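PDB 3MZK: COPII coat assembly protein SEC16 from Saccharomyces cerevisiae, which helps start assembly of the COPII coat that selects cargo and forms transport vesicles at the endoplasmic reticulum, and also takes part in autophagy. Local coordinates for residues B[147-157]-B[172-181]; B[219-227]-B[254-263]. All blocks are in the same frame, centred on the assembly; numbering follows the deposited sequence.

Contact 1 of 2, residues B[147-157]-B[172-181]; sequences YRLDINCQMRV and LALSKRDYAI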
loop_
_atom_site.group_PDB
_atom_site.type_symbol
_atom_site.label_atom_id
_atom_site.label_comp_id
_atom_site.label_asym_id
_atom_site.label_seq_id
_atom_site.Cartn_x
_atom_site.Cartn_y
_atom_site.Cartn_z
ATOM N N TYR B 147 -5.457 32.266 18.062
ATOM C CA TYR B 147 -5.018 31.758 19.350
ATOM C C TYR B 147 -3.958 30.677 19.227
ATOM O O TYR B 147 -3.806 30.047 18.183
ATOM C CB TYR B 147 -6.212 31.291 20.176
ATOM C CG TYR B 147 -7.160 32.426 20.459
ATOM C CD1 TYR B 147 -7.044 33.178 21.618
ATOM C CD2 TYR B 147 -8.146 32.775 19.546
ATOM C CE1 TYR B 147 -7.899 34.228 21.875
ATOM C CE2 TYR B 147 -9.007 33.824 19.793
ATOM C CZ TYR B 147 -8.879 34.549 20.960
ATOM O OH TYR B 147 -9.733 35.598 21.215
ATOM N N ARG B 148 -3.225 30.483 20.315
ATOM C CA ARG B 148 -2.075 29.600 20.339
ATOM C C ARG B 148 -1.819 29.164 21.774
ATOM O O ARG B 148 -1.857 29.981 22.692
ATOM C CB ARG B 148 -0.857 30.340 19.798
ATOM C CG ARG B 148 0.436 29.577 19.902
ATOM C CD ARG B 148 1.612 30.463 19.559
ATOM N NE ARG B 148 2.834 29.678 19.445
ATOM C CZ ARG B 148 3.342 29.254 18.293
ATOM N NH1 ARG B 148 2.739 29.552 17.154
ATOM N NH2 ARG B 148 4.458 28.541 18.282
ATOM N N LEU B 149 -1.564 27.876 21.963
ATOM C CA LEU B 149 -1.314 27.331 23.295
ATOM C C LEU B 149 -0.117 27.988 23.976
ATOM O O LEU B 149 0.939 28.151 23.370
ATOM C CB LEU B 149 -1.102 25.818 23.217
ATOM C CG LEU B 149 -2.303 24.945 23.571
ATOM C CD1 LEU B 149 -3.554 25.375 22.818
ATOM C CD2 LEU B 149 -1.983 23.491 23.311
ATOM N N ASP B 150 -0.292 28.370 25.238
ATOM C CA ASP B 150 0.811 28.890 26.044
ATOM C C ASP B 150 1.659 27.743 26.585
ATOM O O ASP B 150 1.350 26.574 26.350
ATOM C CB ASP B 150 0.297 29.766 27.195
ATOM C CG ASP B 150 -0.658 29.026 28.124
ATOM O OD1 ASP B 150 -0.735 27.781 28.056
ATOM O OD2 ASP B 150 -1.332 29.697 28.934
ATOM N N ILE B 151 2.722 28.074 27.310
ATOM C CA ILE B 151 3.622 27.052 27.841
ATOM C C ILE B 151 2.858 26.010 28.662
ATOM O O ILE B 151 3.046 24.808 28.483
ATOM C CB ILE B 151 4.771 27.664 28.675
ATOM N N ASN B 152 1.986 26.474 29.551
ATOM C CA ASN B 152 1.174 25.570 30.357
ATOM C C ASN B 152 0.417 24.553 29.517
ATOM O O ASN B 152 0.677 23.356 29.606
ATOM C CB ASN B 152 0.193 26.346 31.233
ATOM C CG ASN B 152 0.842 26.903 32.480
ATOM O OD1 ASN B 152 1.847 26.377 32.960
ATOM N ND2 ASN B 152 0.268 27.973 33.017
ATOM N N CYS B 153 -0.522 25.035 28.709
ATOM C CA CYS B 153 -1.320 24.162 27.859
ATOM C C CYS B 153 -0.426 23.291 26.990
ATOM O O CYS B 153 -0.703 22.117 26.779
ATOM C CB CYS B 153 -2.256 24.981 26.969
ATOM S SG CYS B 153 -3.374 26.087 27.844
ATOM N N GLN B 154 0.652 23.875 26.486
ATOM C CA GLN B 154 1.584 23.133 25.654
ATOM C C GLN B 154 2.140 21.925 26.406
ATOM O O GLN B 154 2.242 20.835 25.848
ATOM C CB GLN B 154 2.711 24.046 25.181
ATOM C CG GLN B 154 3.461 23.537 23.972
ATOM C CD GLN B 154 4.494 24.528 23.500
ATOM O OE1 GLN B 154 4.649 25.600 24.085
ATOM N NE2 GLN B 154 5.206 24.181 22.433
ATOM N N MET B 155 2.489 22.121 27.675
ATOM C CA MET B 155 2.944 21.015 28.517
ATOM C C MET B 155 1.849 19.962 28.710
ATOM O O MET B 155 2.109 18.761 28.653
ATOM C CB MET B 155 3.426 21.526 29.875
ATOM C CG MET B 155 4.674 22.389 29.808
ATOM S SD MET B 155 5.304 22.839 31.439
ATOM C CE MET B 155 3.829 23.520 32.194
ATOM N N ARG B 156 0.624 20.423 28.943
ATOM C CA ARG B 156 -0.504 19.523 29.128
ATOM C C ARG B 156 -0.678 18.605 27.924
ATOM O O ARG B 156 -0.855 17.396 28.075
ATOM C CB ARG B 156 -1.788 20.316 29.378
ATOM C CG ARG B 156 -1.827 21.026 30.720
ATOM C CD ARG B 156 -3.201 21.627 30.991
ATOM N NE ARG B 156 -4.257 20.615 31.046
ATOM C CZ ARG B 156 -4.560 19.900 32.128
ATOM N NH1 ARG B 156 -3.882 20.073 33.258
ATOM N NH2 ARG B 156 -5.540 19.006 32.079
ATOM N N VAL B 157 -0.629 19.188 26.732
ATOM C CA VAL B 157 -0.770 18.425 25.498
ATOM C C VAL B 157 0.306 17.352 25.376
ATOM O O VAL B 157 0.022 16.213 25.005
ATOM C CB VAL B 157 -0.714 19.339 24.264
ATOM C CG1 VAL B 157 -0.685 18.511 22.996
ATOM C CG2 VAL B 157 -1.902 20.281 24.260
ATOM N N LEU B 172 -8.481 19.708 24.350
ATOM C CA LEU B 172 -7.815 20.856 24.940
ATOM C C LEU B 172 -7.361 21.856 23.875
ATOM O O LEU B 172 -7.484 23.066 24.056
ATOM C CB LEU B 172 -6.633 20.408 25.801
ATOM C CG LEU B 172 -5.795 21.555 26.370
ATOM C CD1 LEU B 172 -6.671 22.529 27.146
ATOM C CD2 LEU B 172 -4.661 21.026 27.235
ATOM N N ALA B 173 -6.838 21.347 22.762
ATOM C CA ALA B 173 -6.351 22.209 21.691
ATOM C C ALA B 173 -7.490 22.976 21.034
ATOM O O ALA B 173 -7.322 24.123 20.619
ATOM C CB ALA B 173 -5.594 21.396 20.657
ATOM N N LEU B 174 -8.650 22.337 20.940
ATOM C CA LEU B 174 -9.814 22.971 20.337
ATOM C C LEU B 174 -10.453 23.999 21.273
ATOM O O LEU B 174 -10.955 25.030 20.824
ATOM C CB LEU B 174 -10.848 21.923 19.915
ATOM C CG LEU B 174 -10.491 21.017 18.737
ATOM C CD1 LEU B 174 -11.638 20.056 18.455
ATOM C CD2 LEU B 174 -10.171 21.841 17.508
ATOM N N SER B 175 -10.428 23.718 22.574
ATOM C CA SER B 175 -11.051 24.607 23.547
ATOM C C SER B 175 -10.233 25.877 23.735
ATOM O O SER B 175 -10.721 26.864 24.282
ATOM C CB SER B 175 -11.252 23.899 24.889
ATOM O OG SER B 175 -10.020 23.696 25.555
ATOM N N LYS B 176 -8.987 25.846 23.280
ATOM C CA LYS B 176 -8.129 27.022 23.333
ATOM C C LYS B 176 -7.993 27.620 21.940
ATOM O O LYS B 176 -7.245 28.577 21.729
ATOM C CB LYS B 176 -6.756 26.661 23.897
ATOM C CG LYS B 176 -6.788 26.163 25.338
ATOM C CD LYS B 176 -7.304 27.238 26.280
ATOM C CE LYS B 176 -7.355 26.742 27.712
ATOM N NZ LYS B 176 -7.830 27.798 28.653
ATOM N N ARG B 177 -8.726 27.034 20.997
ATOM C CA ARG B 177 -8.780 27.509 19.618
ATOM C C ARG B 177 -7.423 27.521 18.926
ATOM O O ARG B 177 -7.166 28.363 18.071
ATOM C CB ARG B 177 -9.427 28.896 19.540
ATOM C CG ARG B 177 -10.849 28.957 20.086
ATOM C CD ARG B 177 -11.572 30.208 19.600
ATOM N NE ARG B 177 -11.739 30.191 18.148
ATOM C CZ ARG B 177 -12.306 31.165 17.441
ATOM N NH1 ARG B 177 -12.764 32.250 18.050
ATOM N NH2 ARG B 177 -12.409 31.054 16.122
ATOM N N ASP B 178 -6.559 26.580 19.288
ATOM C CA ASP B 178 -5.275 26.438 18.610
ATOM C C ASP B 178 -5.376 25.344 17.560
ATOM O O ASP B 178 -5.128 24.173 17.837
ATOM C CB ASP B 178 -4.162 26.108 19.602
ATOM C CG ASP B 178 -2.788 26.165 18.969
ATOM O OD1 ASP B 178 -2.675 25.902 17.752
ATOM O OD2 ASP B 178 -1.818 26.479 19.689
ATOM N N TYR B 179 -5.739 25.738 16.347
ATOM C CA TYR B 179 -6.076 24.773 15.311
ATOM C C TYR B 179 -4.852 24.130 14.672
ATOM O O TYR B 179 -4.971 23.149 13.943
ATOM C CB TYR B 179 -6.978 25.416 14.256
ATOM C CG TYR B 179 -8.263 25.972 14.831
ATOM C CD1 TYR B 179 -9.295 25.127 15.221
ATOM C CD2 TYR B 179 -8.443 27.339 14.987
ATOM C CE1 TYR B 179 -10.472 25.632 15.751
ATOM C CE2 TYR B 179 -9.613 27.852 15.515
ATOM C CZ TYR B 179 -10.624 26.995 15.895
ATOM O OH TYR B 179 -11.790 27.503 16.420
ATOM N N ALA B 180 -3.677 24.679 14.949
ATOM C CA ALA B 180 -2.446 24.108 14.428
ATOM C C ALA B 180 -2.183 22.750 15.071
ATOM O O ALA B 180 -2.128 21.735 14.382
ATOM C CB ALA B 180 -1.274 25.054 14.657
ATOM N N ILE B 181 -2.027 22.734 16.392
ATOM C CA ILE B 181 -1.798 21.486 17.114
ATOM C C ILE B 181 -3.020 20.604 17.016
ATOM O O ILE B 181 -2.915 19.380 17.052
ATOM C CB ILE B 181 -1.508 21.720 18.608
ATOM C CG1 ILE B 181 -1.520 23.210 18.917
ATOM C CG2 ILE B 181 -0.180 21.083 19.020
ATOM C CD1 ILE B 181 -1.060 23.521 20.303
HETATM O O HOH W 1 -6.396 30.321 16.162
HETATM O O HOH W 2 -2.707 28.353 16.339
#
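Asp178 OD2 accepts a nearly straight hydrogen bond from the amide of Leu149 (N to OD2 2.7 Å, N-H...O 165°) and is also bonded to the hydroxyl of Tyr201 of the second subunit. The amide comes to the anti side of the carboxylate, 17° out of its plane. With CG anti to the backbone nitrogen (chi1 -171°), the carboxylate leans over the extended chain of 147-149, while OD1 makes a weak capping bond to Ala180 N, 3.2 Å away, and takes a water that also serves Tyr147 O. Asp178 is the N-cap of helix 179-187, directly after the Schellman motif that ends helix 166-175 at Arg177. A second water joins Tyr147 N to Arg177 O. Leu149 CD1 sits over the turn, 3.6 Å from Lys176 CB. Where helices 151-162 and 166-175 pack in the helical solenoid, Leu172 CD2 reaches Arg156 CB at 3.7 Å and the edge of its guanidinium, whose NH2 bonds Leu133 O of the second subunit. Replacing Asp178 by an alanine removes both oxygens and would probably leave the Leu149 amide without its mate, helix 179-187 without its side-chain cap, and Tyr201 of the second subunit without this bond. One carboxylate thus ties an extended chain, a helix start and a subunit interface together, and its neighbours are consistent with a charged form.

Contact 2 of 2, residues B[219-227]-B[254-263]; sequences FLLLIFQVF and SIVAAVLINI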
loop_
_atom_site.group_PDB
_atom_site.type_symbol
_atom_site.label_atom_id
_atom_site.label_comp_id
_atom_site.label_asym_id
_atom_site.label_seq_id
_atom_site.Cartn_x
_atom_site.Cartn_y
_atom_site.Cartn_z
ATOM N N PHE B 219 -15.475 26.054 -0.374
ATOM C CA PHE B 219 -14.517 25.656 -1.394
ATOM C C PHE B 219 -13.261 25.073 -0.749
ATOM O O PHE B 219 -12.853 23.960 -1.073
ATOM C CB PHE B 219 -14.182 26.842 -2.300
ATOM C CG PHE B 219 -13.778 26.449 -3.696
ATOM C CD1 PHE B 219 -14.082 27.264 -4.775
ATOM C CD2 PHE B 219 -13.086 25.272 -3.931
ATOM C CE1 PHE B 219 -13.709 26.913 -6.058
ATOM C CE2 PHE B 219 -12.710 24.915 -5.216
ATOM C CZ PHE B 219 -13.024 25.739 -6.279
ATOM N N LEU B 220 -12.660 25.821 0.172
ATOM C CA LEU B 220 -11.461 25.361 0.869
ATOM C C LEU B 220 -11.704 24.031 1.575
ATOM O O LEU B 220 -10.881 23.113 1.498
ATOM C CB LEU B 220 -10.986 26.402 1.886
ATOM C CG LEU B 220 -10.286 27.645 1.343
ATOM C CD1 LEU B 220 -9.934 28.586 2.480
ATOM C CD2 LEU B 220 -9.043 27.254 0.559
ATOM N N LEU B 221 -12.835 23.940 2.265
ATOM C CA LEU B 221 -13.190 22.734 2.994
ATOM C C LEU B 221 -13.171 21.527 2.073
ATOM O O LEU B 221 -12.589 20.497 2.405
ATOM C CB LEU B 221 -14.568 22.882 3.633
ATOM C CG LEU B 221 -15.104 21.644 4.350
ATOM C CD1 LEU B 221 -14.108 21.135 5.378
ATOM C CD2 LEU B 221 -16.433 21.961 5.004
ATOM N N LEU B 222 -13.796 21.662 0.909
ATOM C CA LEU B 222 -13.894 20.549 -0.025
ATOM C C LEU B 222 -12.536 20.103 -0.558
ATOM O O LEU B 222 -12.240 18.908 -0.587
ATOM C CB LEU B 222 -14.822 20.895 -1.189
ATOM C CG LEU B 222 -14.955 19.747 -2.189
ATOM C CD1 LEU B 222 -16.399 19.322 -2.318
ATOM C CD2 LEU B 222 -14.374 20.132 -3.539
ATOM N N ILE B 223 -11.722 21.062 -0.989
ATOM C CA ILE B 223 -10.383 20.766 -1.495
ATOM C C ILE B 223 -9.547 19.975 -0.495
ATOM O O ILE B 223 -8.874 19.012 -0.861
ATOM C CB ILE B 223 -9.619 22.051 -1.852
ATOM C CG1 ILE B 223 -10.345 22.802 -2.966
ATOM C CG2 ILE B 223 -8.214 21.718 -2.294
ATOM C CD1 ILE B 223 -9.659 24.070 -3.388
ATOM N N PHE B 224 -9.594 20.386 0.768
ATOM C CA PHE B 224 -8.826 19.717 1.814
ATOM C C PHE B 224 -9.418 18.360 2.181
ATOM O O PHE B 224 -8.694 17.453 2.586
ATOM C CB PHE B 224 -8.703 20.610 3.054
ATOM C CG PHE B 224 -7.922 21.866 2.813
ATOM C CD1 PHE B 224 -6.727 21.830 2.108
ATOM C CD2 PHE B 224 -8.387 23.089 3.271
ATOM C CE1 PHE B 224 -6.008 22.988 1.872
ATOM C CE2 PHE B 224 -7.669 24.253 3.039
ATOM C CZ PHE B 224 -6.480 24.201 2.338
ATOM N N GLN B 225 -10.731 18.221 2.038
ATOM C CA GLN B 225 -11.386 16.946 2.315
ATOM C C GLN B 225 -11.004 15.904 1.278
ATOM O O GLN B 225 -10.733 14.754 1.613
ATOM C CB GLN B 225 -12.906 17.103 2.342
ATOM C CG GLN B 225 -13.429 17.884 3.523
ATOM C CD GLN B 225 -12.933 17.331 4.838
ATOM O OE1 GLN B 225 -12.684 16.133 4.967
ATOM N NE2 GLN B 225 -12.772 18.204 5.823
ATOM N N VAL B 226 -10.981 16.317 0.016
ATOM C CA VAL B 226 -10.725 15.399 -1.086
ATOM C C VAL B 226 -9.363 14.727 -0.954
ATOM O O VAL B 226 -9.247 13.510 -1.103
ATOM C CB VAL B 226 -10.821 16.115 -2.454
ATOM C CG1 VAL B 226 -10.304 15.217 -3.573
ATOM C CG2 VAL B 226 -12.253 16.567 -2.723
ATOM N N PHE B 227 -8.335 15.516 -0.664
ATOM C CA PHE B 227 -6.981 14.984 -0.611
ATOM C C PHE B 227 -6.657 14.362 0.742
ATOM O O PHE B 227 -5.498 14.229 1.121
ATOM C CB PHE B 227 -5.973 16.066 -0.983
ATOM C CG PHE B 227 -6.080 16.523 -2.407
ATOM C CD1 PHE B 227 -5.461 15.812 -3.424
ATOM C CD2 PHE B 227 -6.799 17.659 -2.730
ATOM C CE1 PHE B 227 -5.555 16.229 -4.737
ATOM C CE2 PHE B 227 -6.898 18.084 -4.045
ATOM C CZ PHE B 227 -6.276 17.365 -5.049
ATOM N N SER B 254 -15.816 24.895 -11.616
ATOM C CA SER B 254 -14.616 25.428 -10.979
ATOM C C SER B 254 -14.153 24.548 -9.824
ATOM O O SER B 254 -12.968 24.500 -9.508
ATOM C CB SER B 254 -14.851 26.861 -10.495
ATOM O OG SER B 254 -15.985 26.933 -9.647
ATOM N N ILE B 255 -15.098 23.855 -9.196
ATOM C CA ILE B 255 -14.784 22.951 -8.096
ATOM C C ILE B 255 -13.933 21.777 -8.575
ATOM O O ILE B 255 -12.842 21.538 -8.073
ATOM C CB ILE B 255 -16.059 22.405 -7.435
ATOM C CG1 ILE B 255 -16.867 23.544 -6.815
ATOM C CG2 ILE B 255 -15.708 21.368 -6.389
ATOM C CD1 ILE B 255 -18.131 23.087 -6.120
ATOM N N VAL B 256 -14.443 21.046 -9.556
ATOM C CA VAL B 256 -13.703 19.935 -10.128
ATOM C C VAL B 256 -12.360 20.417 -10.675
ATOM O O VAL B 256 -11.340 19.755 -10.505
ATOM C CB VAL B 256 -14.521 19.228 -11.235
ATOM C CG1 VAL B 256 -13.715 18.104 -11.873
ATOM C CG2 VAL B 256 -15.805 18.684 -10.651
ATOM N N ALA B 257 -12.367 21.580 -11.321
ATOM C CA ALA B 257 -11.150 22.145 -11.903
ATOM C C ALA B 257 -10.088 22.402 -10.839
ATOM O O ALA B 257 -8.901 22.186 -11.075
ATOM C CB ALA B 257 -11.464 23.426 -12.671
ATOM N N ALA B 258 -10.524 22.856 -9.669
ATOM C CA ALA B 258 -9.616 23.094 -8.555
ATOM C C ALA B 258 -8.965 21.795 -8.104
ATOM O O ALA B 258 -7.755 21.744 -7.873
ATOM C CB ALA B 258 -10.346 23.749 -7.397
ATOM N N VAL B 259 -9.770 20.744 -7.982
ATOM C CA VAL B 259 -9.259 19.447 -7.559
ATOM C C VAL B 259 -8.237 18.896 -8.548
ATOM O O VAL B 259 -7.146 18.485 -8.157
ATOM C CB VAL B 259 -10.394 18.426 -7.363
ATOM C CG1 VAL B 259 -9.827 17.029 -7.183
ATOM C CG2 VAL B 259 -11.255 18.816 -6.176
ATOM N N LEU B 260 -8.587 18.900 -9.828
ATOM C CA LEU B 260 -7.715 18.328 -10.852
ATOM C C LEU B 260 -6.362 19.032 -10.930
ATOM O O LEU B 260 -5.323 18.387 -11.066
ATOM C CB LEU B 260 -8.405 18.334 -12.223
ATOM C CG LEU B 260 -9.687 17.504 -12.319
ATOM C CD1 LEU B 260 -10.274 17.565 -13.720
ATOM C CD2 LEU B 260 -9.438 16.059 -11.902
ATOM N N ILE B 261 -6.381 20.357 -10.837
ATOM C CA ILE B 261 -5.166 21.146 -11.011
ATOM C C ILE B 261 -4.231 21.000 -9.816
ATOM O O ILE B 261 -3.072 21.394 -9.880
ATOM C CB ILE B 261 -5.483 22.637 -11.248
ATOM C CG1 ILE B 261 -4.364 23.302 -12.049
ATOM C CG2 ILE B 261 -5.732 23.350 -9.932
ATOM C CD1 ILE B 261 -4.696 24.715 -12.498
ATOM N N ASN B 262 -4.738 20.426 -8.731
ATOM C CA ASN B 262 -3.936 20.217 -7.532
ATOM C C ASN B 262 -3.450 18.782 -7.395
ATOM O O ASN B 262 -2.918 18.397 -6.354
ATOM C CB ASN B 262 -4.719 20.614 -6.283
ATOM C CG ASN B 262 -4.789 22.106 -6.098
ATOM O OD1 ASN B 262 -3.784 22.801 -6.214
ATOM N ND2 ASN B 262 -5.980 22.614 -5.820
ATOM N N ILE B 263 -3.645 17.990 -8.441
ATOM C CA ILE B 263 -3.155 16.618 -8.444
ATOM C C ILE B 263 -1.642 16.630 -8.638
ATOM O O ILE B 263 -1.137 17.252 -9.570
ATOM C CB ILE B 263 -3.823 15.771 -9.549
ATOM C CG1 ILE B 263 -5.317 15.616 -9.274
ATOM C CG2 ILE B 263 -3.173 14.397 -9.647
ATOM C CD1 ILE B 263 -6.014 14.720 -10.263
#
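Phe219 lays its ring against the backbone and side chains of 254-258, meeting Ala258 CB with its rim (CE2 to CB 3.4 Å) and Ser254 O with CZ at 3.5 Å, both near the ring plane. Ile255 CG1 instead lies over one face. The ring arrives there because CG is turned away from the backbone nitrogen (chi1 -152°), which carries it across from a CB that does not itself point at the partner helix. One turn on, the Leu222 and Ile255 side chains cross at about a right angle, CD2 to CG2 3.4 Å, and buried Ile223 sets CD1 4.1 Å from Ala258 CB. A further turn brings Val226 CG1 tip to tip with Val259 CG1 at 4.1 Å. Phe280 of helix 275-290 covers Leu222, Val226 and Val259 together, so this flank is enclosed by a third helix. The i, i+3/i+4 spacing and the axes of 219-226 and 254-261, which pass 10.2 Å apart, run broadly the same way and cross at -42°, mark helix-on-helix packing, consistent with the ACE1-type alpha-solenoid of this family.

Phe227 closes the other end as tightly: its ring directs CZ at Val259 O, 3.4 Å away and near the ring plane, and stands 78° from the amide plane of Asn262, whose CB it touches. Looseness begins beyond this ring, which is itself partly exposed, as is Ile263, whose share in the contact is small. The second subunit packs at both ends, its Gln162 on Phe219 and its Leu188 on Phe227, while its Leu161 and His166 bond weakly to the Asn262 amide.

Contact 1 closes before contact 2 opens, so the two lie in series along the helical chain, their centres 29 Å apart and their nearest atoms about 11 Å apart. They share no helix, but helix 191-203 touches both: its Lys200 meets Leu174 and Tyr179 of contact 1, and its Ile198 meets Leu221 and Gln225 of contact 2. Contact 1 lies far out, 44 Å from the centre of the chain, and contact 2 at 16 Å, on the same side. Contact 2 and segment 172-181 belong to the Sec23-binding domain, in the central part of Sec16. Both contacts touch the second subunit, which is consistent with a role in pairing the two copies.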